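Amine Dehydrogenase (Pseudomonas putida, PDB 1JMX) probably serves as the beta-propeller subunit of a quinohaemoprotein enzyme that oxidatively deaminates primary amines and passes the electrons to heme c. Local coordinates at residues Asp27-Asp31 with Asp307-Leu311; Pro45-Met50 with Thr341-Phe347; Gly312-Leu318 with Lys333-Met339. All coordinates share one frame; numbering follows the deposited sequence.

Contact 1. Residues Asp27-Asp31 with Asp307-Leu311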
ATOM      1  N   ASP B  27      17.208   0.792  34.649  1.00 16.37           N
ATOM      2  CA  ASP B  27      17.080   0.714  36.082  1.00 17.03           C
ATOM      3  C   ASP B  27      15.788   1.473  36.382  1.00 17.56           C
ATOM      4  O   ASP B  27      15.721   2.692  36.235  1.00 18.09           O
ATOM      5  CB  ASP B  27      18.277   1.374  36.753  1.00 18.15           C
ATOM      6  CG  ASP B  27      18.188   1.324  38.254  1.00 19.32           C
ATOM      7  OD1 ASP B  27      17.969   2.382  38.880  1.00 20.84           O
ATOM      8  OD2 ASP B  27      18.307   0.220  38.805  1.00 22.70           O
ATOM      9  N   VAL B  28      14.749   0.731  36.747  1.00 17.75           N
ATOM     10  CA  VAL B  28      13.443   1.311  37.034  1.00 17.76           C
ATOM     11  C   VAL B  28      13.413   2.334  38.174  1.00 19.71           C
ATOM     12  O   VAL B  28      12.610   3.263  38.143  1.00 21.28           O
ATOM     13  CB  VAL B  28      12.401   0.198  37.283  1.00 17.45           C
ATOM     14  CG1 VAL B  28      11.054   0.781  37.705  1.00 17.11           C
ATOM     15  CG2 VAL B  28      12.237  -0.633  36.023  1.00 16.29           C
ATOM     16  N   ALA B  29      14.309   2.204  39.146  1.00 19.78           N
ATOM     17  CA  ALA B  29      14.330   3.132  40.279  1.00 21.28           C
ATOM     18  C   ALA B  29      14.709   4.562  39.891  1.00 21.38           C
ATOM     19  O   ALA B  29      14.031   5.524  40.266  1.00 21.90           O
ATOM     20  CB  ALA B  29      15.277   2.612  41.375  1.00 21.41           C
ATOM     21  N   SER B  30      15.784   4.686  39.122  1.00 21.35           N
ATOM     22  CA  SER B  30      16.289   5.981  38.689  1.00 20.75           C
ATOM     23  C   SER B  30      15.836   6.401  37.292  1.00 20.42           C
ATOM     24  O   SER B  30      16.141   7.503  36.846  1.00 19.90           O
ATOM     25  CB  SER B  30      17.814   5.966  38.746  1.00 20.34           C
ATOM     26  OG  SER B  30      18.335   4.914  37.954  1.00 22.00           O
ATOM     27  N   ASP B  31      15.131   5.511  36.602  1.00 20.44           N
ATOM     28  CA  ASP B  31      14.657   5.782  35.252  1.00 20.50           C
ATOM     29  C   ASP B  31      15.796   6.157  34.326  1.00 20.74           C
ATOM     30  O   ASP B  31      15.696   7.105  33.548  1.00 20.86           O
ATOM     31  CB  ASP B  31      13.597   6.878  35.261  1.00 20.51           C
ATOM     32  CG  ASP B  31      12.246   6.362  35.670  1.00 21.28           C
ATOM     33  OD1 ASP B  31      11.929   5.214  35.300  1.00 22.31           O
ATOM     34  OD2 ASP B  31      11.504   7.093  36.359  1.00 24.59           O
ATOM     35  N   ASP B 307       3.132   1.914  40.127  1.00 27.38           N
ATOM     36  CA  ASP B 307       3.342   3.335  40.419  1.00 27.86           C
ATOM     37  C   ASP B 307       3.792   4.078  39.152  1.00 27.42           C
ATOM     38  O   ASP B 307       3.773   5.313  39.108  1.00 27.97           O
ATOM     39  CB  ASP B 307       4.451   3.527  41.459  1.00 30.79           C
ATOM     40  CG  ASP B 307       4.186   2.809  42.758  1.00 35.13           C
ATOM     41  OD1 ASP B 307       3.017   2.747  43.211  1.00 37.30           O
ATOM     42  OD2 ASP B 307       5.177   2.325  43.350  1.00 38.53           O
ATOM     43  N   LYS B 308       4.319   3.331  38.184  1.00 24.97           N
ATOM     44  CA  LYS B 308       4.768   3.908  36.924  1.00 22.01           C
ATOM     45  C   LYS B 308       4.184   3.142  35.767  1.00 20.02           C
ATOM     46  O   LYS B 308       3.900   1.953  35.877  1.00 19.45           O
ATOM     47  CB  LYS B 308       6.281   3.855  36.788  1.00 22.50           C
ATOM     48  CG  LYS B 308       7.032   4.727  37.731  1.00 22.71           C
ATOM     49  CD  LYS B 308       8.496   4.535  37.466  1.00 22.36           C
ATOM     50  CE  LYS B 308       9.324   5.232  38.488  1.00 21.59           C
ATOM     51  NZ  LYS B 308      10.713   4.775  38.362  1.00 21.46           N
ATOM     52  N   LEU B 309       4.026   3.847  34.654  1.00 19.01           N
ATOM     53  CA  LEU B 309       3.491   3.290  33.426  1.00 17.62           C
ATOM     54  C   LEU B 309       4.461   3.740  32.350  1.00 17.02           C
ATOM     55  O   LEU B 309       4.631   4.936  32.115  1.00 17.06           O
ATOM     56  CB  LEU B 309       2.106   3.873  33.132  1.00 18.72           C
ATOM     57  CG  LEU B 309       1.057   3.064  32.358  1.00 18.77           C
ATOM     58  CD1 LEU B 309      -0.074   3.990  31.945  1.00 19.35           C
ATOM     59  CD2 LEU B 309       1.651   2.402  31.146  1.00 19.81           C
ATOM     60  N   TYR B 310       5.153   2.783  31.756  1.00 15.71           N
ATOM     61  CA  TYR B 310       6.095   3.081  30.697  1.00 15.50           C
ATOM     62  C   TYR B 310       5.426   2.867  29.351  1.00 14.72           C
ATOM     63  O   TYR B 310       4.584   1.986  29.201  1.00 14.57           O
ATOM     64  CB  TYR B 310       7.327   2.174  30.800  1.00 16.95           C
ATOM     65  CG  TYR B 310       8.157   2.377  32.048  1.00 17.90           C
ATOM     66  CD1 TYR B 310       7.878   1.664  33.216  1.00 19.31           C
ATOM     67  CD2 TYR B 310       9.218   3.281  32.064  1.00 16.67           C
ATOM     68  CE1 TYR B 310       8.632   1.842  34.364  1.00 18.96           C
ATOM     69  CE2 TYR B 310       9.979   3.468  33.208  1.00 18.66           C
ATOM     70  CZ  TYR B 310       9.680   2.743  34.358  1.00 18.76           C
ATOM     71  OH  TYR B 310      10.427   2.914  35.499  1.00 17.75           O
ATOM     72  N   LEU B 311       5.782   3.706  28.386  1.00 13.45           N
ATOM     73  CA  LEU B 311       5.256   3.595  27.034  1.00 13.00           C
ATOM     74  C   LEU B 311       6.459   3.383  26.118  1.00 12.14           C
ATOM     75  O   LEU B 311       7.357   4.216  26.067  1.00 13.25           O
ATOM     76  CB  LEU B 311       4.486   4.854  26.634  1.00 11.95           C
ATOM     77  CG  LEU B 311       3.266   5.250  27.475  1.00 13.03           C
ATOM     78  CD1 LEU B 311       2.528   6.371  26.756  1.00 12.42           C
ATOM     79  CD2 LEU B 311       2.331   4.070  27.689  1.00 12.33           C
TER
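The backbones of D27-D31 and D307-L311 stay well apart, with CA of V28 and CA of K308 9.1 Å from each other, so side chains span the gap. K308 and Y310 reach across from one segment. D31 and V28 receive them on the other. D31 is the acid that both polar ends share. Its OD1 accepts a hydrogen bond from OH of Y310 at 2.8 Å. The hydroxyl meets this oxygen nearly along the C-O bond direction, and OD1 lies in the plane of the phenol ring, at its edge. The carboxylate is turned 74° against that ring.

D31 and K308 extend toward each other from opposite sides of the gap. The K308 chain runs extended beyond CG and places NZ 3.2 Å from OD2 of D31 and 3.3 Å from OD1 of D31. Each hydrogen bond is weak, but together they form a salt bridge that spans both carboxylate oxygens. The ammonium charge and the phenol donor would probably help to keep D31 ionised.

V28 adds the apolar part. Its CG1 is anti to the backbone N (chi1 175°), which brings this methyl to the edge of the Y310 ring, 4.1 Å from CZ of Y310. The turn is also braced from within. OD1 of D27 accepts from OG of S30 at 2.7 Å and from N of S30 at 3.2 Å; the second bond makes an Asx motif.

D27-D31 forms the turn between strand 22-27 and strand 32-38. On the other side, Y310 lies on strand 309-312, hydrogen-bonded by its backbone to A301 of strand 299-302. Strand 12-18 lies beside both segments: its M14 touches both V28 and Y310. The contact thus joins two adjacent blades of the propeller.

Contact 2. Residues Pro45-Met50 with Thr341-Phe347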
ATOM      1  N   PRO B  45      12.252  -9.335  15.110  1.00 10.65           N
ATOM      2  CA  PRO B  45      11.531  -8.190  15.679  1.00  8.61           C
ATOM      3  C   PRO B  45      12.179  -7.631  16.943  1.00  8.80           C
ATOM      4  O   PRO B  45      11.877  -6.520  17.367  1.00  9.55           O
ATOM      5  CB  PRO B  45      10.167  -8.784  15.990  1.00 10.09           C
ATOM      6  CG  PRO B  45      10.503 -10.177  16.410  1.00 10.47           C
ATOM      7  CD  PRO B  45      11.526 -10.593  15.378  1.00  9.62           C
ATOM      8  N   GLY B  46      13.083  -8.405  17.528  1.00  9.02           N
ATOM      9  CA  GLY B  46      13.747  -7.984  18.744  1.00  8.90           C
ATOM     10  C   GLY B  46      12.887  -8.243  19.966  1.00  8.02           C
ATOM     11  O   GLY B  46      13.174  -7.745  21.039  1.00  9.92           O
ATOM     12  N   THR B  47      11.839  -9.035  19.805  1.00  8.01           N
ATOM     13  CA  THR B  47      10.933  -9.352  20.899  1.00 10.37           C
ATOM     14  C   THR B  47      11.628 -10.198  21.961  1.00 12.60           C
ATOM     15  O   THR B  47      12.113 -11.295  21.666  1.00 13.21           O
ATOM     16  CB  THR B  47       9.696 -10.101  20.376  1.00  9.32           C
ATOM     17  OG1 THR B  47       9.024  -9.282  19.415  1.00 10.65           O
ATOM     18  CG2 THR B  47       8.734 -10.432  21.513  1.00 10.34           C
ATOM     19  N   ALA B  48      11.644  -9.703  23.199  1.00 12.26           N
ATOM     20  CA  ALA B  48      12.299 -10.409  24.298  1.00 14.00           C
ATOM     21  C   ALA B  48      11.403 -10.783  25.470  1.00 14.95           C
ATOM     22  O   ALA B  48      10.362 -10.162  25.711  1.00 15.72           O
ATOM     23  CB  ALA B  48      13.490  -9.603  24.809  1.00 12.82           C
ATOM     24  N   MET B  49      11.821 -11.833  26.172  1.00 16.54           N
ATOM     25  CA  MET B  49      11.150 -12.334  27.368  1.00 16.93           C
ATOM     26  C   MET B  49      12.216 -12.853  28.324  1.00 15.81           C
ATOM     27  O   MET B  49      13.170 -13.506  27.904  1.00 15.60           O
ATOM     28  CB  MET B  49      10.174 -13.465  27.048  1.00 18.21           C
ATOM     29  CG  MET B  49       8.872 -13.014  26.417  1.00 20.91           C
ATOM     30  SD  MET B  49       7.611 -14.296  26.490  1.00 25.75           S
ATOM     31  CE  MET B  49       7.870 -15.128  24.970  1.00 22.73           C
ATOM     32  N   MET B  50      12.064 -12.524  29.601  1.00 15.72           N
ATOM     33  CA  MET B  50      12.993 -12.950  30.639  1.00 15.82           C
ATOM     34  C   MET B  50      12.773 -14.398  31.053  1.00 15.79           C
ATOM     35  O   MET B  50      11.632 -14.843  31.195  1.00 16.20           O
ATOM     36  CB  MET B  50      12.856 -12.049  31.865  1.00 14.92           C
ATOM     37  CG  MET B  50      13.402 -10.658  31.659  1.00 15.14           C
ATOM     38  SD  MET B  50      15.106 -10.729  31.103  1.00 17.25           S
ATOM     39  CE  MET B  50      15.920 -11.316  32.585  1.00 15.91           C
ATOM     40  N   THR B 341       8.576  -2.807  16.998  1.00 11.86           N
ATOM     41  CA  THR B 341       7.589  -3.662  17.679  1.00 11.69           C
ATOM     42  C   THR B 341       8.051  -4.342  18.966  1.00 12.18           C
ATOM     43  O   THR B 341       7.411  -5.279  19.424  1.00 12.56           O
ATOM     44  CB  THR B 341       7.015  -4.750  16.742  1.00 12.13           C
ATOM     45  OG1 THR B 341       8.058  -5.651  16.351  1.00 12.72           O
ATOM     46  CG2 THR B 341       6.383  -4.119  15.503  1.00 11.87           C
ATOM     47  N   THR B 342       9.145  -3.859  19.549  1.00 12.70           N
ATOM     48  CA  THR B 342       9.688  -4.419  20.789  1.00 13.44           C
ATOM     49  C   THR B 342       8.703  -4.319  21.959  1.00 13.24           C
ATOM     50  O   THR B 342       7.869  -3.413  22.001  1.00 14.69           O
ATOM     51  CB  THR B 342      10.990  -3.686  21.195  1.00 13.68           C
ATOM     52  OG1 THR B 342      11.671  -4.437  22.201  1.00 15.13           O
ATOM     53  CG2 THR B 342      10.681  -2.312  21.762  1.00 14.31           C
ATOM     54  N   THR B 343       8.797  -5.254  22.900  1.00 13.52           N
ATOM     55  CA  THR B 343       7.934  -5.231  24.081  1.00 14.32           C
ATOM     56  C   THR B 343       8.738  -5.094  25.383  1.00 14.12           C
ATOM     57  O   THR B 343       9.570  -5.942  25.709  1.00 14.42           O
ATOM     58  CB  THR B 343       6.907  -6.438  24.120  1.00 13.35           C
ATOM     59  OG1 THR B 343       6.440  -6.653  25.455  1.00 16.55           O
ATOM     60  CG2 THR B 343       7.495  -7.689  23.605  1.00 15.51           C
ATOM     61  N   PRO B 344       8.575  -3.953  26.081  1.00 13.81           N
ATOM     62  CA  PRO B 344       9.248  -3.645  27.344  1.00 14.31           C
ATOM     63  C   PRO B 344       8.889  -4.687  28.398  1.00 13.73           C
ATOM     64  O   PRO B 344       7.722  -4.887  28.706  1.00 13.08           O
ATOM     65  CB  PRO B 344       8.677  -2.275  27.700  1.00 15.24           C
ATOM     66  CG  PRO B 344       8.440  -1.662  26.358  1.00 15.95           C
ATOM     67  CD  PRO B 344       7.790  -2.794  25.626  1.00 15.38           C
ATOM     68  N   GLN B 345       9.911  -5.319  28.962  1.00 14.98           N
ATOM     69  CA  GLN B 345       9.743  -6.380  29.953  1.00 16.12           C
ATOM     70  C   GLN B 345      10.318  -6.003  31.332  1.00 16.34           C
ATOM     71  O   GLN B 345      11.511  -5.719  31.459  1.00 16.61           O
ATOM     72  CB  GLN B 345      10.429  -7.635  29.411  1.00 17.02           C
ATOM     73  CG  GLN B 345       9.576  -8.873  29.310  1.00 18.71           C
ATOM     74  CD  GLN B 345       8.299  -8.688  28.525  1.00 15.79           C
ATOM     75  OE1 GLN B 345       8.204  -9.080  27.364  1.00 18.12           O
ATOM     76  NE2 GLN B 345       7.281  -8.174  29.186  1.00 15.15           N
ATOM     77  N   VAL B 346       9.463  -6.018  32.356  1.00 16.92           N
ATOM     78  CA  VAL B 346       9.852  -5.660  33.725  1.00 17.89           C
ATOM     79  C   VAL B 346      10.061  -6.893  34.632  1.00 18.00           C
ATOM     80  O   VAL B 346       9.255  -7.830  34.622  1.00 18.37           O
ATOM     81  CB  VAL B 346       8.794  -4.692  34.360  1.00 17.77           C
ATOM     82  CG1 VAL B 346       9.231  -4.235  35.742  1.00 19.44           C
ATOM     83  CG2 VAL B 346       8.586  -3.487  33.470  1.00 17.86           C
ATOM     84  N   PHE B 347      11.138  -6.877  35.420  1.00 17.90           N
ATOM     85  CA  PHE B 347      11.466  -7.988  36.322  1.00 17.21           C
ATOM     86  C   PHE B 347      12.316  -7.538  37.507  1.00 17.01           C
ATOM     87  O   PHE B 347      12.949  -6.488  37.455  1.00 16.35           O
ATOM     88  CB  PHE B 347      12.231  -9.087  35.563  1.00 15.37           C
ATOM     89  CG  PHE B 347      13.606  -8.668  35.102  1.00 13.15           C
ATOM     90  CD1 PHE B 347      14.734  -8.978  35.858  1.00 13.57           C
ATOM     91  CD2 PHE B 347      13.772  -7.939  33.926  1.00 12.74           C
ATOM     92  CE1 PHE B 347      16.003  -8.560  35.452  1.00 12.75           C
ATOM     93  CE2 PHE B 347      15.033  -7.519  33.515  1.00 11.04           C
ATOM     94  CZ  PHE B 347      16.148  -7.828  34.278  1.00 10.79           C
TER
HETATM   95  O   HOH W   1      10.485  -4.931  15.671  1.00  8.32           O
HETATM   96  O   HOH W   2       6.962  -7.625  20.312  1.00 14.22           O
HETATM   97  O   HOH W   3      11.224  -6.857  23.640  1.00  8.89           O
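Water 3 joins A48 to T342 and T343 across the contact. It accepts from N of A48 at 2.9 Å and donates to O of T343 at 2.8 Å. It is also hydrogen-bonded to OG1 of T342 at 2.9 Å, a hydroxyl that has T17 as a further partner. Water 1 makes a second bridge. It donates to O of P45 at 2.7 Å and accepts from OG1 of T341 at 2.6 Å; that hydroxyl also bonds Y95. Water 2 links OG1 of T47 to O of T341 in the same manner. The three waters thus bridge the two segments where no clear direct hydrogen bond joins them.

The apolar contacts are direct. The methyl groups CG2 of T47 and CG2 of T343 meet at 3.7 Å. Further on, M50 folds over F347. Its bends at chi2 (-54°) and chi3 carry CE over the ring centre, 3.9 Å from the centroid and 10° off the normal, a CH-pi contact. SD of M50 lies over the same face, which makes a Met-aromatic pair.

G46 and T47 both face L60 in a G1 beta bulge. Strands 47-50 and 345-347 run 14° from parallel, their axes 7.6 Å apart. They belong to different sheets. Such near-parallel innermost strands of adjacent blades, close to the central axis, are typical of a beta-propeller.

Contact 3. Residues Gly312-Leu318 with Lys333-Met339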
ATOM      1  N   GLY B 312       6.483   2.247  25.429  1.00 11.95           N
ATOM      2  CA  GLY B 312       7.589   1.934  24.545  1.00 10.30           C
ATOM      3  C   GLY B 312       7.178   1.628  23.125  1.00 10.44           C
ATOM      4  O   GLY B 312       6.028   1.820  22.752  1.00 10.90           O
ATOM      5  N   GLY B 313       8.115   1.090  22.350  1.00 10.94           N
ATOM      6  CA  GLY B 313       7.865   0.791  20.952  1.00 10.43           C
ATOM      7  C   GLY B 313       7.994   2.081  20.163  1.00 10.89           C
ATOM      8  O   GLY B 313       8.259   3.132  20.748  1.00 11.25           O
ATOM      9  N   THR B 314       7.878   2.007  18.841  1.00 11.96           N
ATOM     10  CA  THR B 314       7.946   3.207  18.002  1.00 13.43           C
ATOM     11  C   THR B 314       9.363   3.809  17.825  1.00 12.37           C
ATOM     12  O   THR B 314      10.210   3.189  17.180  1.00 11.76           O
ATOM     13  CB  THR B 314       6.860   4.233  18.493  1.00 13.23           C
ATOM     14  OG1 THR B 314       5.569   3.792  18.049  1.00 15.48           O
ATOM     15  CG2 THR B 314       7.101   5.631  18.000  1.00 17.28           C
ATOM     16  N   PHE B 315       9.633   4.972  18.422  1.00 10.97           N
ATOM     17  CA  PHE B 315      10.918   5.637  18.298  1.00 11.37           C
ATOM     18  C   PHE B 315      11.877   5.145  19.371  1.00 12.71           C
ATOM     19  O   PHE B 315      11.706   4.051  19.892  1.00 13.02           O
ATOM     20  CB  PHE B 315      10.751   7.160  18.383  1.00 11.10           C
ATOM     21  CG  PHE B 315      10.049   7.773  17.200  1.00 10.99           C
ATOM     22  CD1 PHE B 315       9.147   8.815  17.378  1.00 11.43           C
ATOM     23  CD2 PHE B 315      10.298   7.326  15.909  1.00 10.74           C
ATOM     24  CE1 PHE B 315       8.504   9.401  16.289  1.00  9.89           C
ATOM     25  CE2 PHE B 315       9.657   7.910  14.818  1.00 10.12           C
ATOM     26  CZ  PHE B 315       8.763   8.945  15.012  1.00  9.43           C
ATOM     27  N   ASN B 316      12.861   5.969  19.727  1.00 14.29           N
ATOM     28  CA  ASN B 316      13.860   5.589  20.719  1.00 14.76           C
ATOM     29  C   ASN B 316      13.676   6.119  22.137  1.00 15.86           C
ATOM     30  O   ASN B 316      14.643   6.163  22.892  1.00 16.85           O
ATOM     31  CB  ASN B 316      15.266   5.943  20.223  1.00 14.00           C
ATOM     32  CG  ASN B 316      15.466   7.423  20.065  1.00 14.94           C
ATOM     33  OD1 ASN B 316      14.523   8.200  20.167  1.00 16.37           O
ATOM     34  ND2 ASN B 316      16.699   7.828  19.810  1.00 16.92           N
ATOM     35  N   ASP B 317      12.462   6.520  22.509  1.00 14.72           N
ATOM     36  CA  ASP B 317      12.245   7.012  23.866  1.00 14.94           C
ATOM     37  C   ASP B 317      11.094   6.353  24.624  1.00 14.76           C
ATOM     38  O   ASP B 317      10.068   5.992  24.039  1.00 14.52           O
ATOM     39  CB  ASP B 317      12.071   8.545  23.887  1.00 15.82           C
ATOM     40  CG  ASP B 317      10.746   9.006  23.285  1.00 15.22           C
ATOM     41  OD1 ASP B 317      10.659   9.110  22.049  1.00 18.34           O
ATOM     42  OD2 ASP B 317       9.795   9.275  24.044  1.00 14.73           O
ATOM     43  N   LEU B 318      11.312   6.139  25.919  1.00 15.50           N
ATOM     44  CA  LEU B 318      10.290   5.589  26.801  1.00 15.99           C
ATOM     45  C   LEU B 318       9.616   6.774  27.483  1.00 15.42           C
ATOM     46  O   LEU B 318      10.288   7.681  27.970  1.00 15.92           O
ATOM     47  CB  LEU B 318      10.893   4.725  27.920  1.00 18.25           C
ATOM     48  CG  LEU B 318      11.616   3.390  27.738  1.00 19.10           C
ATOM     49  CD1 LEU B 318      10.765   2.424  26.945  1.00 17.97           C
ATOM     50  CD2 LEU B 318      12.939   3.631  27.080  1.00 21.86           C
ATOM     51  N   LYS B 333      15.592   8.517  27.136  1.00 20.82           N
ATOM     52  CA  LYS B 333      16.099   8.491  25.770  1.00 22.46           C
ATOM     53  C   LYS B 333      17.068   7.316  25.646  1.00 21.09           C
ATOM     54  O   LYS B 333      18.054   7.241  26.378  1.00 22.65           O
ATOM     55  CB  LYS B 333      16.795   9.818  25.436  1.00 25.49           C
ATOM     56  CG  LYS B 333      17.481   9.885  24.065  1.00 30.03           C
ATOM     57  CD  LYS B 333      16.495   9.822  22.906  1.00 33.17           C
ATOM     58  CE  LYS B 333      15.515  11.003  22.911  1.00 35.06           C
ATOM     59  NZ  LYS B 333      14.546  10.947  21.764  1.00 35.82           N
ATOM     60  N   LEU B 334      16.743   6.373  24.768  1.00 19.82           N
ATOM     61  CA  LEU B 334      17.579   5.194  24.550  1.00 18.10           C
ATOM     62  C   LEU B 334      18.637   5.411  23.472  1.00 17.94           C
ATOM     63  O   LEU B 334      18.394   6.092  22.473  1.00 19.19           O
ATOM     64  CB  LEU B 334      16.719   4.014  24.115  1.00 15.99           C
ATOM     65  CG  LEU B 334      15.617   3.514  25.031  1.00 15.63           C
ATOM     66  CD1 LEU B 334      14.833   2.442  24.302  1.00 15.30           C
ATOM     67  CD2 LEU B 334      16.229   2.980  26.305  1.00 14.65           C
ATOM     68  N   PRO B 335      19.840   4.852  23.673  1.00 16.66           N
ATOM     69  CA  PRO B 335      20.897   5.004  22.671  1.00 17.15           C
ATOM     70  C   PRO B 335      20.465   4.262  21.393  1.00 16.44           C
ATOM     71  O   PRO B 335      19.824   3.212  21.470  1.00 17.50           O
ATOM     72  CB  PRO B 335      22.093   4.308  23.332  1.00 16.05           C
ATOM     73  CG  PRO B 335      21.861   4.547  24.779  1.00 15.57           C
ATOM     74  CD  PRO B 335      20.376   4.283  24.921  1.00 16.31           C
ATOM     75  N   GLY B 336      20.789   4.822  20.229  1.00 15.99           N
ATOM     76  CA  GLY B 336      20.428   4.183  18.976  1.00 15.23           C
ATOM     77  C   GLY B 336      19.172   4.714  18.307  1.00 14.52           C
ATOM     78  O   GLY B 336      18.927   5.914  18.306  1.00 15.66           O
ATOM     79  N   GLY B 337      18.365   3.817  17.752  1.00 13.87           N
ATOM     80  CA  GLY B 337      17.160   4.245  17.069  1.00 13.71           C
ATOM     81  C   GLY B 337      15.830   3.673  17.529  1.00 13.69           C
ATOM     82  O   GLY B 337      15.591   3.465  18.717  1.00 15.78           O
ATOM     83  N   ASP B 338      14.959   3.424  16.561  1.00 11.77           N
ATOM     84  CA  ASP B 338      13.622   2.913  16.807  1.00 10.62           C
ATOM     85  C   ASP B 338      13.481   1.585  17.545  1.00 11.78           C
ATOM     86  O   ASP B 338      14.187   0.623  17.253  1.00 13.53           O
ATOM     87  CB  ASP B 338      12.872   2.813  15.481  1.00 10.53           C
ATOM     88  CG  ASP B 338      12.613   4.167  14.845  1.00 11.37           C
ATOM     89  OD1 ASP B 338      13.348   5.141  15.101  1.00  9.30           O
ATOM     90  OD2 ASP B 338      11.653   4.245  14.071  1.00 13.56           O
ATOM     91  N   MET B 339      12.527   1.542  18.478  1.00 11.30           N
ATOM     92  CA  MET B 339      12.212   0.345  19.246  1.00  9.08           C
ATOM     93  C   MET B 339      11.325  -0.558  18.396  1.00  9.45           C
ATOM     94  O   MET B 339      11.238  -1.763  18.628  1.00 10.08           O
ATOM     95  CB  MET B 339      11.458   0.706  20.531  1.00  8.54           C
ATOM     96  CG  MET B 339      12.335   1.182  21.670  1.00  9.83           C
ATOM     97  SD  MET B 339      11.420   1.363  23.207  1.00 11.40           S
ATOM     98  CE  MET B 339      11.032   3.117  23.187  1.00 13.05           C
TER
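F315 carries CG2 of its neighbour T314 over one face of its ring, and the carboxylate of D338 meets the ring at its edge. CD2 of F315 is 3.8 Å from OD2 of D338, with the two planes 70° apart. That carboxylate also bonds a polar side chain of another protein chain. The setting is one blade of the beta-propeller: G312-L318 turns from its second strand to its third, and K333-M339 leaves its last.

The amide of N316 is the other flat group. Its chi1 of 65° sets CG between the backbone N and the carbonyl carbon, from where both ends of the amide are used. OD1 accepts from NZ of K333 at 3.2 Å, the donor tilted from the carbonyl plane. ND2 donates to O of G336 at 3.3 Å, from above that carbonyl's plane. An alanine here has no amide, and the loss of both bonds to K333 and G336 would probably leave the loop after the last strand less firmly held and K333 NZ freer to turn.

D317 and K333 form an antiparallel non-hydrogen-bonded pair. Next to it, N of L334 bonds O of N316 at 2.8 Å, the nitrogen lying almost on the extension of the carbonyl bond. L318 and L334 cross at about a right angle and are tight, with CD2 of L318 3.4 Å from CG of L334. M339 is anchored by its backbone N, which donates to O of F315 at 3.0 Å. Its chain then passes inward, and SD of M339 accepts a weak hydrogen bond from N of G313 at 3.4 Å.

Overall arrangement
Contact 1 joins the blade of strands 12-18 and 345-348 to that of strands 309-312 and 317-322. Contact 2 joins the former to the blade of strand 47-50 on its other flank. Contact 3 ties the end of the 309-312 blade to the segment leading into strand 345-348. Contact 2 is the innermost, its centre about 7 Å from that of the chain; the centres of contacts 1 and 3 are about 19 and 17 Å from it. Contacts 2 and 3 touch, CG of P344 being 4.1 Å from CA of G312. Contacts 1 and 3 share a sheet. The heme c pocket, L116-Y120, lies at the turn between strands 105-115 and 120-122, and no contact includes its residues.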